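Local coordinates for protein triacylglycerol lipase (Clostridium botulinum, PDB 5AH1) that hydrolyses ester bonds, as a zinc-containing alpha/beta-hydrolase lipase that also acts as an esterase on synthetic polyesters, at residues A[121-133]-A[296-308]. Numbering follows the deposited sequence.
Sequences TVGPVSSNWDRAC and IWNSTKDIATYDL. With ZN (zinc ion), chain B.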
# COMPACT_ATOMS: atom_id res chain seq x y z
N THR A 121 9.52 2.51 5.59
CA THR A 121 8.59 1.88 6.52
C THR A 121 7.80 2.97 7.24
O THR A 121 8.39 3.93 7.75
CB THR A 121 9.34 0.95 7.47
OG1 THR A 121 9.94 -0.08 6.65
CG2 THR A 121 8.41 0.33 8.49
N VAL A 122 6.48 2.83 7.23
CA VAL A 122 5.56 3.81 7.80
C VAL A 122 4.53 3.10 8.69
O VAL A 122 4.57 1.88 8.83
CB VAL A 122 4.89 4.64 6.68
CG1 VAL A 122 5.95 5.39 5.86
CG2 VAL A 122 4.02 3.77 5.78
N GLY A 123 3.62 3.85 9.32
CA GLY A 123 2.69 3.26 10.25
C GLY A 123 1.81 2.22 9.58
O GLY A 123 1.20 2.51 8.53
N PRO A 124 1.74 1.00 10.14
CA PRO A 124 0.96 -0.06 9.49
C PRO A 124 -0.56 0.19 9.48
O PRO A 124 -1.25 -0.37 8.62
CB PRO A 124 1.32 -1.31 10.29
CG PRO A 124 1.75 -0.79 11.62
CD PRO A 124 2.45 0.50 11.33
N VAL A 125 -1.08 0.95 10.44
CA VAL A 125 -2.52 1.15 10.53
C VAL A 125 -2.93 2.62 10.66
O VAL A 125 -4.07 2.93 10.99
CB VAL A 125 -3.11 0.32 11.70
CG1 VAL A 125 -2.86 -1.18 11.50
CG2 VAL A 125 -2.55 0.77 13.06
N SER A 126 -1.99 3.51 10.39
CA SER A 126 -2.25 4.94 10.45
C SER A 126 -2.88 5.47 9.16
O SER A 126 -2.95 4.77 8.14
CB SER A 126 -0.98 5.70 10.80
OG SER A 126 -0.54 5.30 12.09
N SER A 127 -3.35 6.72 9.19
CA SER A 127 -3.95 7.32 8.02
C SER A 127 -2.92 7.55 6.91
O SER A 127 -1.72 7.56 7.14
CB SER A 127 -4.56 8.66 8.38
OG SER A 127 -3.53 9.56 8.75
N ASN A 128 -3.41 7.75 5.70
CA ASN A 128 -2.52 8.08 4.58
C ASN A 128 -1.79 9.40 4.80
O ASN A 128 -0.63 9.53 4.43
CB ASN A 128 -3.31 8.08 3.27
CG ASN A 128 -3.49 6.68 2.73
OD1 ASN A 128 -2.50 5.97 2.51
ND2 ASN A 128 -4.73 6.28 2.47
N TRP A 129 -2.46 10.39 5.39
CA TRP A 129 -1.76 11.63 5.73
C TRP A 129 -0.59 11.33 6.67
O TRP A 129 0.56 11.75 6.44
CB TRP A 129 -2.72 12.60 6.40
CG TRP A 129 -2.07 13.87 6.89
CD1 TRP A 129 -1.34 14.04 8.06
CD2 TRP A 129 -2.09 15.16 6.26
NE1 TRP A 129 -0.92 15.34 8.16
CE2 TRP A 129 -1.37 16.05 7.08
CE3 TRP A 129 -2.64 15.66 5.06
CZ2 TRP A 129 -1.23 17.40 6.78
CZ3 TRP A 129 -2.49 16.99 4.76
CH2 TRP A 129 -1.78 17.84 5.61
N ASP A 130 -0.87 10.60 7.75
CA ASP A 130 0.17 10.34 8.74
C ASP A 130 1.31 9.55 8.09
O ASP A 130 2.48 9.84 8.30
CB ASP A 130 -0.38 9.58 9.95
CG ASP A 130 -1.33 10.41 10.84
OD1 ASP A 130 -1.68 11.58 10.50
OD2 ASP A 130 -1.72 9.88 11.91
N ARG A 131 0.94 8.53 7.31
CA ARG A 131 1.93 7.73 6.60
C ARG A 131 2.77 8.52 5.61
O ARG A 131 3.95 8.26 5.45
CB ARG A 131 1.23 6.54 5.94
CG ARG A 131 0.74 5.50 6.98
CD ARG A 131 -0.25 4.52 6.38
NE ARG A 131 0.16 3.98 5.08
CZ ARG A 131 0.52 2.72 4.84
NH1 ARG A 131 0.72 1.84 5.82
NH2 ARG A 131 0.75 2.36 3.59
N ALA A 132 2.15 9.49 4.93
CA ALA A 132 2.90 10.34 4.02
C ALA A 132 3.92 11.22 4.75
O ALA A 132 5.04 11.39 4.28
CB ALA A 132 1.96 11.18 3.18
N CYS A 133 3.52 11.77 5.90
CA CYS A 133 4.44 12.55 6.71
C CYS A 133 5.59 11.68 7.21
O CYS A 133 6.73 12.11 7.26
CB CYS A 133 3.72 13.17 7.91
SG CYS A 133 2.43 14.39 7.46
N ILE A 296 -9.86 4.46 19.24
CA ILE A 296 -9.41 5.01 17.97
C ILE A 296 -10.19 4.44 16.77
O ILE A 296 -10.46 5.15 15.80
CB ILE A 296 -7.88 4.81 17.82
CG1 ILE A 296 -7.34 5.75 16.76
CG2 ILE A 296 -7.52 3.36 17.52
CD1 ILE A 296 -5.83 5.77 16.74
N TRP A 297 -10.58 3.18 16.85
CA TRP A 297 -11.15 2.47 15.71
C TRP A 297 -12.54 2.93 15.32
O TRP A 297 -12.98 2.63 14.22
CB TRP A 297 -11.12 0.96 15.95
CG TRP A 297 -9.73 0.52 16.25
CD1 TRP A 297 -9.27 0.05 17.44
CD2 TRP A 297 -8.61 0.58 15.38
NE1 TRP A 297 -7.94 -0.21 17.36
CE2 TRP A 297 -7.50 0.10 16.10
CE3 TRP A 297 -8.44 0.98 14.05
CZ2 TRP A 297 -6.23 0.02 15.54
CZ3 TRP A 297 -7.20 0.89 13.50
CH2 TRP A 297 -6.10 0.42 14.24
N ASN A 298 -13.26 3.63 16.21
CA ASN A 298 -14.56 4.17 15.85
C ASN A 298 -14.72 5.64 16.19
O ASN A 298 -15.86 6.13 16.20
CB ASN A 298 -15.70 3.32 16.46
CG ASN A 298 -15.76 3.41 17.96
OD1 ASN A 298 -14.88 3.99 18.60
ND2 ASN A 298 -16.82 2.83 18.54
N SER A 299 -13.63 6.35 16.47
CA SER A 299 -13.72 7.71 17.02
C SER A 299 -12.94 8.76 16.25
O SER A 299 -12.90 9.92 16.65
CB SER A 299 -13.26 7.73 18.47
OG SER A 299 -14.10 6.90 19.26
N THR A 300 -12.32 8.36 15.14
CA THR A 300 -11.63 9.31 14.27
C THR A 300 -11.66 8.86 12.82
O THR A 300 -11.70 7.66 12.54
CB THR A 300 -10.15 9.51 14.70
OG1 THR A 300 -9.55 10.54 13.90
CG2 THR A 300 -9.31 8.23 14.55
N LYS A 301 -11.65 9.80 11.89
CA LYS A 301 -11.42 9.43 10.50
C LYS A 301 -9.93 9.42 10.16
O LYS A 301 -9.56 9.03 9.05
CB LYS A 301 -12.21 10.32 9.54
CG LYS A 301 -11.77 11.75 9.48
CD LYS A 301 -12.58 12.46 8.40
CE LYS A 301 -12.15 13.91 8.17
NZ LYS A 301 -13.04 14.56 7.15
N ASP A 302 -9.08 9.84 11.10
CA ASP A 302 -7.63 9.86 10.84
C ASP A 302 -6.95 8.53 11.16
O ASP A 302 -6.04 8.48 11.99
CB ASP A 302 -7.01 11.00 11.65
CG ASP A 302 -5.56 11.28 11.31
OD1 ASP A 302 -5.18 11.22 10.11
OD2 ASP A 302 -4.79 11.60 12.25
N ILE A 303 -7.39 7.46 10.51
CA ILE A 303 -6.90 6.11 10.79
C ILE A 303 -7.05 5.26 9.51
O ILE A 303 -7.85 5.59 8.65
CB ILE A 303 -7.67 5.53 12.03
CG1 ILE A 303 -6.93 4.34 12.64
CG2 ILE A 303 -9.11 5.24 11.67
CD1 ILE A 303 -5.61 4.71 13.30
N ALA A 304 -6.28 4.18 9.38
CA ALA A 304 -6.26 3.46 8.11
C ALA A 304 -7.62 2.88 7.71
O ALA A 304 -7.96 2.86 6.54
CB ALA A 304 -5.22 2.35 8.13
N THR A 305 -8.37 2.36 8.67
CA THR A 305 -9.63 1.69 8.37
C THR A 305 -10.62 2.64 7.69
O THR A 305 -11.36 2.23 6.79
CB THR A 305 -10.20 1.02 9.65
OG1 THR A 305 -10.04 1.88 10.77
CG2 THR A 305 -9.43 -0.25 9.93
N TYR A 306 -10.62 3.92 8.07
CA TYR A 306 -11.44 4.91 7.38
C TYR A 306 -10.89 5.19 5.98
O TYR A 306 -11.62 5.20 4.99
CB TYR A 306 -11.53 6.21 8.17
CG TYR A 306 -12.25 7.28 7.38
CD1 TYR A 306 -13.63 7.32 7.31
CD2 TYR A 306 -11.53 8.22 6.65
CE1 TYR A 306 -14.28 8.28 6.56
CE2 TYR A 306 -12.17 9.17 5.89
CZ TYR A 306 -13.54 9.21 5.85
OH TYR A 306 -14.17 10.16 5.08
N ASP A 307 -9.58 5.42 5.89
CA ASP A 307 -8.95 5.78 4.62
C ASP A 307 -9.04 4.66 3.57
O ASP A 307 -8.96 4.93 2.37
CB ASP A 307 -7.49 6.18 4.88
CG ASP A 307 -7.33 7.68 5.18
OD1 ASP A 307 -8.35 8.41 5.26
OD2 ASP A 307 -6.16 8.11 5.34
N LEU A 308 -9.16 3.42 4.04
CA LEU A 308 -9.34 2.25 3.19
C LEU A 308 -10.76 2.04 2.70
O LEU A 308 -10.97 1.32 1.72
CB LEU A 308 -8.89 0.99 3.92
CG LEU A 308 -7.38 0.88 4.15
CD1 LEU A 308 -7.07 -0.22 5.14
CD2 LEU A 308 -6.62 0.64 2.85
ZN ZN B . -3.01 12.26 11.74
O HOH W 1 -3.39 7.74 12.05
O HOH W 2 -7.46 7.47 2.14
O HOH W 3 -5.35 10.64 5.51
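Asp130 and Asp302 meet at the zinc site, each giving the metal a carboxylate oxygen from its own side of the contact, while His150 and His156 complete the coordination. Asp130 OD1 lies 1.9 Å from the zinc and Asp302 OD2 2.0 Å. The two carboxylates arrive from opposite directions with their planes nearly perpendicular, 83° apart, and the metal between them probably offsets their like charges. The Asp302 side chain swings CG away from the backbone N (chi1 -171°), which brings one oxygen to the zinc and the other to Ser127. Ser127 OG donates to Asp302 OD1 at 2.7 Å, from above the carboxylate plane, and accepts from Asp130 N at 3.0 Å. Ser127 is thus the N-cap of helix 128-140, and its hydroxyl also holds a zinc ligand from the second shell. A water ties the same corner together, accepting from Ser127 N and donating to Asp130 OD2 and Asp302 O; Gln273 is a further polar partner of the Asp130 carboxylate. Asp307 also reaches the start of that helix: its OD2 accepts from Asn128 N at 2.8 Å, the donor arriving nearly along the C-O axis, and a water links OD2 to Trp129 N. Farther from the metal, Ala304 N donates to Val125 O at 3.0 Å. There Val125 CG2 abuts the ring edge of Trp297 at CH2 (3.8 Å), and Ile246 of helix 242-257 packs on both side chains. Two aspartates and two histidines around zinc, beside an alpha/beta-hydrolase core, are characteristic of the zinc-containing bacterial lipases of family I.5.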